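Local coordinates for Thg1-like uncharacterized protein (Bacillus thuringiensis, PDB 4KGM) that probably transfers nucleotides to the 5' end of tRNA, as a bacterial relative of tRNA(His) guanylyltransferase with a polymerase palm-like catalytic domain that binds ATP and magnesium, at residues 47-52 / 110-115; 54-59 / 75-80; 224-227 / 231-234. All blocks are in the same frame, centred on the assembly; numbering follows the deposited sequence.

Contact 1. Residues 47-52 / 110-115; sequences QDLAEA and AKFNEV. With ATP (adenosine-5'-triphosphate), chain E.
The carbonyl oxygen of Ala-52 accepts a hydrogen bond from the hydroxyl of Thr-56, a turn further along the same helix, and also rests against the ring of Phe-112, whose CD1 is 3.9 Å from Ala-52 O. It lies where two helices of the polymerase palm-like domain pass each other. Segments 47-52 and 110-115 run roughly antiparallel, with axes 10.1 Å apart and an angle of 147° between their directions. Ala-52 suits this place because its methyl is small: CB touches Phe-112 CE1 at 3.9 Å and Val-115 CG1 at 4.0 Å, so the larger side chains of the partner helix can come up to the backbone.

Leu-49, a residue of the ATP pocket, spreads its two branches between protein and ligand. CG stands anti to the backbone N (chi1 -180°), which turns one methyl of the fork toward Phe-112 and the other toward the adenine. CD1 reaches the edge of the Phe-112 ring, near its plane, 3.5 Å from CZ. The branched leucine thereby joins the adenine site to the aromatic core, where Phe-112 also meets Phe-53 and Phe-128.

Polar residues line the outer sides of both helices. Gln-47 NE2 donates to Glu-51 OE2 (2.7 Å), and Lys-111 NZ forms a salt bridge with Glu-114 OE2 on its syn side. The other oxygen of Glu-114 pairs with Arg-117 of the second subunit, so helix 97-119 also faces the subunit interface. On the ligand side, Leu-49 CD2 lies over the adenine ring, 3.5 Å from ATP C6.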
loop_
_atom_site.group_PDB
_atom_site.type_symbol
_atom_site.label_atom_id
_atom_site.label_comp_id
_atom_site.label_asym_id
_atom_site.label_seq_id
_atom_site.Cartn_x
_atom_site.Cartn_y
_atom_site.Cartn_z
ATOM N N GLN A 47 38.667 11.114 1.266
ATOM C CA GLN A 47 38.283 12.366 0.622
ATOM C C GLN A 47 37.746 12.138 -0.789
ATOM O O GLN A 47 36.828 12.826 -1.229
ATOM C CB GLN A 47 39.472 13.330 0.581
ATOM C CG GLN A 47 39.147 14.716 0.036
ATOM C CD GLN A 47 38.491 15.613 1.068
ATOM O OE1 GLN A 47 38.508 15.320 2.264
ATOM N NE2 GLN A 47 37.908 16.717 0.609
ATOM N N ASP A 48 38.324 11.172 -1.496
ATOM C CA ASP A 48 37.898 10.859 -2.857
ATOM C C ASP A 48 36.493 10.264 -2.890
ATOM O O ASP A 48 35.676 10.626 -3.737
ATOM C CB ASP A 48 38.889 9.907 -3.532
ATOM C CG ASP A 48 40.141 10.613 -4.009
ATOM O OD1 ASP A 48 40.049 11.804 -4.375
ATOM O OD2 ASP A 48 41.216 9.977 -4.022
ATOM N N LEU A 49 36.220 9.348 -1.966
ATOM C CA LEU A 49 34.916 8.705 -1.886
ATOM C C LEU A 49 33.839 9.709 -1.488
ATOM O O LEU A 49 32.757 9.741 -2.076
ATOM C CB LEU A 49 34.949 7.553 -0.881
ATOM C CG LEU A 49 33.641 6.782 -0.701
ATOM C CD1 LEU A 49 33.307 5.992 -1.955
ATOM C CD2 LEU A 49 33.714 5.869 0.511
ATOM N N ALA A 50 34.147 10.530 -0.489
ATOM C CA ALA A 50 33.205 11.526 0.004
ATOM C C ALA A 50 32.853 12.559 -1.065
ATOM O O ALA A 50 31.701 12.969 -1.182
ATOM C CB ALA A 50 33.759 12.208 1.244
ATOM N N GLU A 51 33.846 12.973 -1.848
ATOM C CA GLU A 51 33.624 13.955 -2.906
ATOM C C GLU A 51 32.885 13.353 -4.098
ATOM O O GLU A 51 32.364 14.078 -4.947
ATOM C CB GLU A 51 34.947 14.575 -3.360
ATOM C CG GLU A 51 35.558 15.529 -2.349
ATOM C CD GLU A 51 36.849 16.155 -2.839
ATOM O OE1 GLU A 51 37.227 15.912 -4.005
ATOM O OE2 GLU A 51 37.486 16.892 -2.054
ATOM N N ALA A 52 32.853 12.026 -4.161
ATOM C CA ALA A 52 32.111 11.328 -5.203
ATOM C C ALA A 52 30.627 11.310 -4.850
ATOM O O ALA A 52 29.767 11.349 -5.732
ATOM C CB ALA A 52 32.639 9.915 -5.378
ATOM N N ALA A 110 24.296 5.988 -11.431
ATOM C CA ALA A 110 24.923 6.444 -12.670
ATOM C C ALA A 110 26.057 7.436 -12.418
ATOM O O ALA A 110 27.176 7.253 -12.900
ATOM C CB ALA A 110 23.881 7.051 -13.602
ATOM N N LYS A 111 25.762 8.486 -11.659
ATOM C CA LYS A 111 26.740 9.532 -11.391
ATOM C C LYS A 111 27.905 9.024 -10.547
ATOM O O LYS A 111 29.066 9.298 -10.858
ATOM C CB LYS A 111 26.072 10.736 -10.718
ATOM C CG LYS A 111 27.028 11.863 -10.331
ATOM C CD LYS A 111 27.879 12.327 -11.511
ATOM C CE LYS A 111 27.029 12.871 -12.650
ATOM N NZ LYS A 111 27.852 13.218 -13.844
ATOM N N PHE A 112 27.590 8.283 -9.489
ATOM C CA PHE A 112 28.603 7.789 -8.561
ATOM C C PHE A 112 29.625 6.897 -9.258
ATOM O O PHE A 112 30.832 7.113 -9.135
ATOM C CB PHE A 112 27.947 7.031 -7.405
ATOM C CG PHE A 112 28.892 6.681 -6.294
ATOM C CD1 PHE A 112 29.133 7.578 -5.266
ATOM C CD2 PHE A 112 29.534 5.453 -6.269
ATOM C CE1 PHE A 112 30.000 7.259 -4.240
ATOM C CE2 PHE A 112 30.402 5.130 -5.245
ATOM C CZ PHE A 112 30.633 6.033 -4.230
ATOM N N ASN A 113 29.139 5.896 -9.985
ATOM C CA ASN A 113 30.016 4.997 -10.724
ATOM C C ASN A 113 30.884 5.739 -11.738
ATOM O O ASN A 113 32.067 5.437 -11.883
ATOM C CB ASN A 113 29.208 3.897 -11.415
ATOM C CG ASN A 113 28.879 2.743 -10.486
ATOM O OD1 ASN A 113 29.735 2.267 -9.738
ATOM N ND2 ASN A 113 27.632 2.285 -10.528
ATOM N N GLU A 114 30.295 6.713 -12.427
ATOM C CA GLU A 114 31.022 7.508 -13.414
ATOM C C GLU A 114 32.208 8.243 -12.795
ATOM O O GLU A 114 33.334 8.146 -13.282
ATOM C CB GLU A 114 30.094 8.520 -14.087
ATOM C CG GLU A 114 30.833 9.568 -14.909
ATOM C CD GLU A 114 29.913 10.631 -15.480
ATOM O OE1 GLU A 114 29.464 10.476 -16.637
ATOM O OE2 GLU A 114 29.644 11.627 -14.776
ATOM N N VAL A 115 31.941 8.979 -11.721
ATOM C CA VAL A 115 32.967 9.759 -11.041
ATOM C C VAL A 115 34.040 8.867 -10.419
ATOM O O VAL A 115 35.234 9.150 -10.520
ATOM C CB VAL A 115 32.349 10.658 -9.947
ATOM C CG1 VAL A 115 33.435 11.281 -9.078
ATOM C CG2 VAL A 115 31.479 11.734 -10.578
HETATM P PG ATP E . 24.093 -2.733 3.412
HETATM O O1G ATP E . 23.509 -2.933 4.790
HETATM O O2G ATP E . 23.720 -3.800 2.409
HETATM O O3G ATP E . 23.946 -1.325 2.888
HETATM P PB ATP E . 26.651 -1.760 4.122
HETATM O O1B ATP E . 26.541 -0.600 3.161
HETATM O O2B ATP E . 28.010 -2.364 4.385
HETATM O O3B ATP E . 25.678 -2.949 3.636
HETATM P PA ATP E . 26.277 0.147 6.111
HETATM O O1A ATP E . 25.930 0.178 7.579
HETATM O O2A ATP E . 25.632 1.120 5.152
HETATM O O3A ATP E . 26.035 -1.340 5.549
HETATM O "O5'" ATP E . 27.874 0.267 5.943
HETATM C "C5'" ATP E . 28.477 1.476 5.489
HETATM C "C4'" ATP E . 29.968 1.238 5.278
HETATM O "O4'" ATP E . 30.527 2.226 4.411
HETATM C "C3'" ATP E . 30.740 1.302 6.587
HETATM O "O3'" ATP E . 31.219 -0.001 6.932
HETATM C "C2'" ATP E . 31.908 2.235 6.331
HETATM O "O2'" ATP E . 33.141 1.586 6.656
HETATM C "C1'" ATP E . 31.849 2.553 4.845
HETATM N N9 ATP E . 32.151 3.987 4.595
HETATM C C8 ATP E . 31.268 5.003 4.631
HETATM N N7 ATP E . 31.872 6.187 4.353
HETATM C C5 ATP E . 33.174 5.934 4.130
HETATM C C6 ATP E . 34.375 6.732 3.786
HETATM N N6 ATP E . 34.301 8.075 3.619
HETATM N N1 ATP E . 35.546 6.074 3.642
HETATM C C2 ATP E . 35.633 4.741 3.804
HETATM N N3 ATP E . 34.588 3.955 4.117
HETATM C C4 ATP E . 33.353 4.483 4.290
#

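Contact 2. Residues 54-59 / 75-80; sequences WETCKY and DEISIL. With MG (magnesium ion), chain G; MG (magnesium ion), chain H; ATP (adenosine-5'-triphosphate), chain E.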
loop_
_atom_site.group_PDB
_atom_site.type_symbol
_atom_site.label_atom_id
_atom_site.label_comp_id
_atom_site.label_asym_id
_atom_site.label_seq_id
_atom_site.Cartn_x
_atom_site.Cartn_y
_atom_site.Cartn_z
ATOM N N TRP A 54 29.331 13.732 -2.998
ATOM C CA TRP A 54 28.954 15.138 -3.079
ATOM C C TRP A 54 28.579 15.526 -4.506
ATOM O O TRP A 54 27.661 16.314 -4.722
ATOM C CB TRP A 54 30.079 16.031 -2.553
ATOM C CG TRP A 54 30.433 15.755 -1.123
ATOM C CD1 TRP A 54 29.715 15.016 -0.227
ATOM C CD2 TRP A 54 31.602 16.206 -0.424
ATOM N NE1 TRP A 54 30.362 14.980 0.983
ATOM C CE2 TRP A 54 31.522 15.704 0.890
ATOM C CE3 TRP A 54 32.704 16.986 -0.782
ATOM C CZ2 TRP A 54 32.503 15.957 1.846
ATOM C CZ3 TRP A 54 33.678 17.238 0.170
ATOM C CH2 TRP A 54 33.569 16.725 1.467
ATOM N N GLU A 55 29.293 14.964 -5.477
ATOM C CA GLU A 55 28.970 15.187 -6.880
ATOM C C GLU A 55 27.686 14.452 -7.240
ATOM O O GLU A 55 26.917 14.899 -8.089
ATOM C CB GLU A 55 30.116 14.731 -7.783
ATOM C CG GLU A 55 31.325 15.644 -7.741
ATOM C CD GLU A 55 30.992 17.063 -8.160
ATOM O OE1 GLU A 55 30.539 17.255 -9.309
ATOM O OE2 GLU A 55 31.174 17.986 -7.337
ATOM N N THR A 56 27.465 13.317 -6.584
ATOM C CA THR A 56 26.236 12.561 -6.762
ATOM C C THR A 56 25.065 13.353 -6.194
ATOM O O THR A 56 24.011 13.462 -6.823
ATOM C CB THR A 56 26.319 11.187 -6.071
ATOM O OG1 THR A 56 27.378 10.420 -6.658
ATOM C CG2 THR A 56 25.012 10.429 -6.225
ATOM N N CYS A 57 25.269 13.919 -5.009
ATOM C CA CYS A 57 24.253 14.730 -4.347
ATOM C C CYS A 57 23.825 15.927 -5.189
ATOM O O CYS A 57 22.655 16.302 -5.191
ATOM C CB CYS A 57 24.755 15.210 -2.988
ATOM S SG CYS A 57 24.842 13.926 -1.729
ATOM N N LYS A 58 24.779 16.527 -5.893
ATOM C CA LYS A 58 24.475 17.644 -6.779
ATOM C C LYS A 58 23.629 17.159 -7.945
ATOM O O LYS A 58 22.603 17.753 -8.271
ATOM C CB LYS A 58 25.760 18.285 -7.306
ATOM C CG LYS A 58 26.615 18.971 -6.249
ATOM C CD LYS A 58 27.841 19.610 -6.884
ATOM C CE LYS A 58 28.689 20.347 -5.863
ATOM N NZ LYS A 58 29.847 21.032 -6.505
ATOM N N TYR A 59 24.073 16.068 -8.561
ATOM C CA TYR A 59 23.398 15.474 -9.710
ATOM C C TYR A 59 21.945 15.122 -9.396
ATOM O O TYR A 59 21.067 15.263 -10.246
ATOM C CB TYR A 59 24.161 14.227 -10.163
ATOM C CG TYR A 59 23.613 13.554 -11.400
ATOM C CD1 TYR A 59 23.727 14.151 -12.649
ATOM C CD2 TYR A 59 23.000 12.310 -11.322
ATOM C CE1 TYR A 59 23.236 13.532 -13.783
ATOM C CE2 TYR A 59 22.505 11.683 -12.452
ATOM C CZ TYR A 59 22.626 12.297 -13.679
ATOM O OH TYR A 59 22.135 11.675 -14.805
ATOM N N ASP A 75 27.518 6.320 3.594
ATOM C CA ASP A 75 27.118 5.837 2.277
ATOM C C ASP A 75 25.636 6.083 2.006
ATOM O O ASP A 75 25.040 5.434 1.146
ATOM C CB ASP A 75 27.425 4.345 2.140
ATOM C CG ASP A 75 26.569 3.490 3.052
ATOM O OD1 ASP A 75 26.182 3.978 4.136
ATOM O OD2 ASP A 75 26.281 2.331 2.684
ATOM N N GLU A 76 25.042 7.018 2.739
ATOM C CA GLU A 76 23.623 7.303 2.576
ATOM C C GLU A 76 23.372 8.725 2.086
ATOM O O GLU A 76 24.151 9.639 2.359
ATOM C CB GLU A 76 22.856 7.047 3.875
ATOM C CG GLU A 76 22.942 8.181 4.878
ATOM C CD GLU A 76 22.010 7.986 6.053
ATOM O OE1 GLU A 76 21.726 6.820 6.401
ATOM O OE2 GLU A 76 21.554 9.000 6.619
ATOM N N ILE A 77 22.278 8.897 1.349
ATOM C CA ILE A 77 21.897 10.198 0.815
ATOM C C ILE A 77 20.408 10.456 1.035
ATOM O O ILE A 77 19.561 9.765 0.469
ATOM C CB ILE A 77 22.197 10.298 -0.695
ATOM C CG1 ILE A 77 23.700 10.195 -0.956
ATOM C CG2 ILE A 77 21.655 11.596 -1.262
ATOM C CD1 ILE A 77 24.071 10.330 -2.415
ATOM N N SER A 78 20.094 11.446 1.865
ATOM C CA SER A 78 18.709 11.830 2.107
ATOM C C SER A 78 18.353 13.075 1.306
ATOM O O SER A 78 19.118 14.037 1.269
ATOM C CB SER A 78 18.458 12.075 3.596
ATOM O OG SER A 78 18.495 10.863 4.329
ATOM N N ILE A 79 17.188 13.048 0.665
ATOM C CA ILE A 79 16.744 14.167 -0.157
ATOM C C ILE A 79 15.370 14.667 0.280
ATOM O O ILE A 79 14.418 13.889 0.370
ATOM C CB ILE A 79 16.681 13.772 -1.643
ATOM C CG1 ILE A 79 18.008 13.146 -2.081
ATOM C CG2 ILE A 79 16.328 14.980 -2.502
ATOM C CD1 ILE A 79 17.943 12.444 -3.416
ATOM N N LEU A 80 15.274 15.964 0.560
ATOM C CA LEU A 80 14.000 16.582 0.910
ATOM C C LEU A 80 13.310 17.135 -0.328
ATOM O O LEU A 80 13.840 18.018 -1.005
ATOM C CB LEU A 80 14.194 17.704 1.933
ATOM C CG LEU A 80 12.990 18.635 2.122
ATOM C CD1 LEU A 80 11.789 17.881 2.674
ATOM C CD2 LEU A 80 13.341 19.812 3.014
HETATM MG MG MG G . 24.936 0.696 2.932
HETATM MG MG MG H . 24.503 2.862 5.340
HETATM P PG ATP E . 24.093 -2.733 3.412
HETATM O O1G ATP E . 23.509 -2.933 4.790
HETATM O O2G ATP E . 23.720 -3.800 2.409
HETATM O O3G ATP E . 23.946 -1.325 2.888
HETATM P PB ATP E . 26.651 -1.760 4.122
HETATM O O1B ATP E . 26.541 -0.600 3.161
HETATM O O2B ATP E . 28.010 -2.364 4.385
HETATM O O3B ATP E . 25.678 -2.949 3.636
HETATM P PA ATP E . 26.277 0.147 6.111
HETATM O O1A ATP E . 25.930 0.178 7.579
HETATM O O2A ATP E . 25.632 1.120 5.152
HETATM O O3A ATP E . 26.035 -1.340 5.549
HETATM O "O5'" ATP E . 27.874 0.267 5.943
HETATM C "C5'" ATP E . 28.477 1.476 5.489
HETATM C "C4'" ATP E . 29.968 1.238 5.278
HETATM O "O4'" ATP E . 30.527 2.226 4.411
HETATM C "C3'" ATP E . 30.740 1.302 6.587
HETATM O "O3'" ATP E . 31.219 -0.001 6.932
HETATM C "C2'" ATP E . 31.908 2.235 6.331
HETATM O "O2'" ATP E . 33.141 1.586 6.656
HETATM C "C1'" ATP E . 31.849 2.553 4.845
HETATM N N9 ATP E . 32.151 3.987 4.595
HETATM C C8 ATP E . 31.268 5.003 4.631
HETATM N N7 ATP E . 31.872 6.187 4.353
HETATM C C5 ATP E . 33.174 5.934 4.130
HETATM C C6 ATP E . 34.375 6.732 3.786
HETATM N N6 ATP E . 34.301 8.075 3.619
HETATM N N1 ATP E . 35.546 6.074 3.642
HETATM C C2 ATP E . 35.633 4.741 3.804
HETATM N N3 ATP E . 34.588 3.955 4.117
HETATM C C4 ATP E . 33.353 4.483 4.290
HETATM O O HOH W 1 22.999 2.736 6.601
#
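Helix 47-63 lies against the antiparallel sheet of the palm-like domain, and Ile-77, on a strand that leads out of the metal-binding hairpin turn, packs against it through Cys-57 and Thr-56. The terminal methyl of Ile-77 does the work: CD1 is 3.7 Å from Cys-57 SG and 3.9 Å from Thr-56 CG2. The extended end of the isoleucine (chi2 -178°) carries this methyl out from the strand to the helix. Cys-57 offers a compact, polarisable sulfur, suited to a close helix-sheet gap. Thr-56 presents its methyl, CG2, to the isoleucine, whose side chain it meets at about a right angle.

At the start of the same segment, Asp-75 belongs to the site that binds two magnesium ions and the ATP phosphates. With chi1 at 67° its carboxylate is turned toward the ions, and each oxygen takes a different magnesium. OD2 binds the first magnesium at 2.1 Å, together with ATP O3G, O1B and O2A; Asp-30 OD1 and Gly-31 O complete six ligands. OD1 binds the second magnesium, which is also held by Asp-30 and by a water whose oxygen is 2.0 Å from the ion. ATP O2A bridges both ions, 2.1 Å from the second, an arrangement like the two-metal site of polymerases. Asp-75 OD2 comes within 2.8 Å of ATP O2A, the two oxygens sharing the first magnesium.

Strand 76-81 is flanked by strands 25-31 and 67-73. Ile-77 also touches Val-70 of strand 67-73 and Phe-53 and Leu-60 of helix 47-63, whereas Glu-76 and Ser-78, alternating with it, reach Arg-147 and Tyr-143 of helix 140-160.

Contact 3. Residues 224-227 / 231-234; sequences PIIS and EYVE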
loop_
_atom_site.group_PDB
_atom_site.type_symbol
_atom_site.label_atom_id
_atom_site.label_comp_id
_atom_site.label_asym_id
_atom_site.label_seq_id
_atom_site.Cartn_x
_atom_site.Cartn_y
_atom_site.Cartn_z
ATOM N N PRO A 224 25.370 23.611 9.775
ATOM C CA PRO A 224 25.234 23.645 11.233
ATOM C C PRO A 224 24.647 22.363 11.805
ATOM O O PRO A 224 24.207 21.486 11.060
ATOM C CB PRO A 224 24.257 24.798 11.456
ATOM C CG PRO A 224 23.407 24.792 10.232
ATOM C CD PRO A 224 24.325 24.407 9.104
ATOM N N ILE A 225 24.654 22.260 13.129
ATOM C CA ILE A 225 23.934 21.197 13.811
ATOM C C ILE A 225 22.463 21.578 13.786
ATOM O O ILE A 225 22.069 22.584 14.380
ATOM C CB ILE A 225 24.403 21.043 15.267
ATOM C CG1 ILE A 225 25.925 20.896 15.326
ATOM C CG2 ILE A 225 23.722 19.853 15.924
ATOM C CD1 ILE A 225 26.472 20.762 16.730
ATOM N N ILE A 226 21.658 20.784 13.085
ATOM C CA ILE A 226 20.254 21.117 12.856
ATOM C C ILE A 226 19.479 21.336 14.157
ATOM O O ILE A 226 18.612 22.208 14.232
ATOM C CB ILE A 226 19.546 20.039 12.006
ATOM C CG1 ILE A 226 20.383 19.690 10.773
ATOM C CG2 ILE A 226 18.161 20.512 11.587
ATOM C CD1 ILE A 226 20.554 20.835 9.807
ATOM N N SER A 227 19.811 20.561 15.186
ATOM C CA SER A 227 19.137 20.678 16.477
ATOM C C SER A 227 19.383 22.033 17.142
ATOM O O SER A 227 18.656 22.427 18.053
ATOM C CB SER A 227 19.553 19.538 17.414
ATOM O OG SER A 227 20.958 19.502 17.593
ATOM N N GLU A 231 15.848 26.294 11.551
ATOM C CA GLU A 231 15.416 27.098 10.409
ATOM C C GLU A 231 16.250 26.783 9.164
ATOM O O GLU A 231 15.828 27.051 8.040
ATOM C CB GLU A 231 15.470 28.593 10.749
ATOM C CG GLU A 231 15.035 29.536 9.623
ATOM C CD GLU A 231 13.590 29.335 9.191
ATOM O OE1 GLU A 231 13.261 29.697 8.041
ATOM O OE2 GLU A 231 12.781 28.826 9.997
ATOM N N TYR A 232 17.426 26.202 9.376
ATOM C CA TYR A 232 18.290 25.775 8.279
ATOM C C TYR A 232 17.567 24.779 7.376
ATOM O O TYR A 232 17.771 24.763 6.161
ATOM C CB TYR A 232 19.573 25.151 8.829
ATOM C CG TYR A 232 20.559 24.712 7.769
ATOM C CD1 TYR A 232 21.428 25.623 7.181
ATOM C CD2 TYR A 232 20.629 23.385 7.362
ATOM C CE1 TYR A 232 22.334 25.227 6.217
ATOM C CE2 TYR A 232 21.532 22.980 6.397
ATOM C CZ TYR A 232 22.383 23.905 5.830
ATOM O OH TYR A 232 23.283 23.510 4.869
ATOM N N VAL A 233 16.717 23.953 7.979
ATOM C CA VAL A 233 15.906 23.001 7.231
ATOM C C VAL A 233 14.503 23.554 6.987
ATOM O O VAL A 233 13.982 23.488 5.872
ATOM C CB VAL A 233 15.798 21.650 7.970
ATOM C CG1 VAL A 233 14.806 20.734 7.268
ATOM C CG2 VAL A 233 17.165 20.990 8.074
ATOM N N GLU A 234 13.906 24.118 8.033
ATOM C CA GLU A 234 12.525 24.591 7.981
ATOM C C GLU A 234 12.290 25.722 6.981
ATOM O O GLU A 234 11.145 26.026 6.644
ATOM C CB GLU A 234 12.042 24.999 9.377
ATOM C CG GLU A 234 11.913 23.825 10.337
ATOM C CD GLU A 234 11.277 24.210 11.656
ATOM O OE1 GLU A 234 11.278 25.415 11.987
ATOM O OE2 GLU A 234 10.774 23.308 12.361
#
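One face of the Tyr-232 ring carries the pyrrolidine of Pro-224, while Ile-226 meets the ring obliquely at CD2. The first is a CH-pi contact: Pro-224 CD lies 3.7 Å from the ring centroid and only 14° off the normal, and CG of the same proline lies 3.7 Å from Tyr-232 CD1. Proline suits this place because its CD methylene, bonded to nitrogen, is slightly electron-poor and its closed ring presents a rigid surface to the pi cloud. Here the loop after strand 215-220, outermost of the sheet within this chain, folds back against the first turn of the C-terminal helix 231-237.

The tyrosine reaches across because its CG is anti to the backbone N (chi1 -178°), which swings the ring off the helix toward the loop. It also touches Cys-201 and Ile-203 of strand 200-206, so the ring fills the angle between loop, helix and sheet.

Ile-226 is the second apolar anchor. Its CD1 comes within 3.5 Å of Tyr-232 CD2, and the folded end of its chain (chi2 -64°) lets this methyl serve both Tyr-232 and Val-233. The beta-branched pair Ile-226 and Val-233 is buried and continues into helix 140-160, through Ile-145 on one hand and Val-140 and Phe-144 on the other. From that helix, the amide of Gln-148 holds the loop backbone at two points, OE1 accepting from Ile-226 N and NE2 donating to Pro-224 O. Val-233 CG2 stands 3.7 Å from Ile-226 CG2 and 3.8 Å from its CD1.

Contacts 1 and 2 share helix 47-63 and both reach the bound ATP, at its opposite ends: contact 1 at the adenine, contact 2 at the phosphates and magnesium ions. Their centres are about 10 Å apart, and contact 2 is nested along the chain inside the loop that contact 1 closes. They also touch directly, Thr-56 OG1 of contact 2 lying 3.5 Å from Phe-112 CA of contact 1. Contact 3 follows later in the chain and closes a local turn away from the nucleotide. Its centre is about 18 Å from that of contact 2 and about 26 Å from that of contact 1, with the chain's centre lying between contacts 1 and 3.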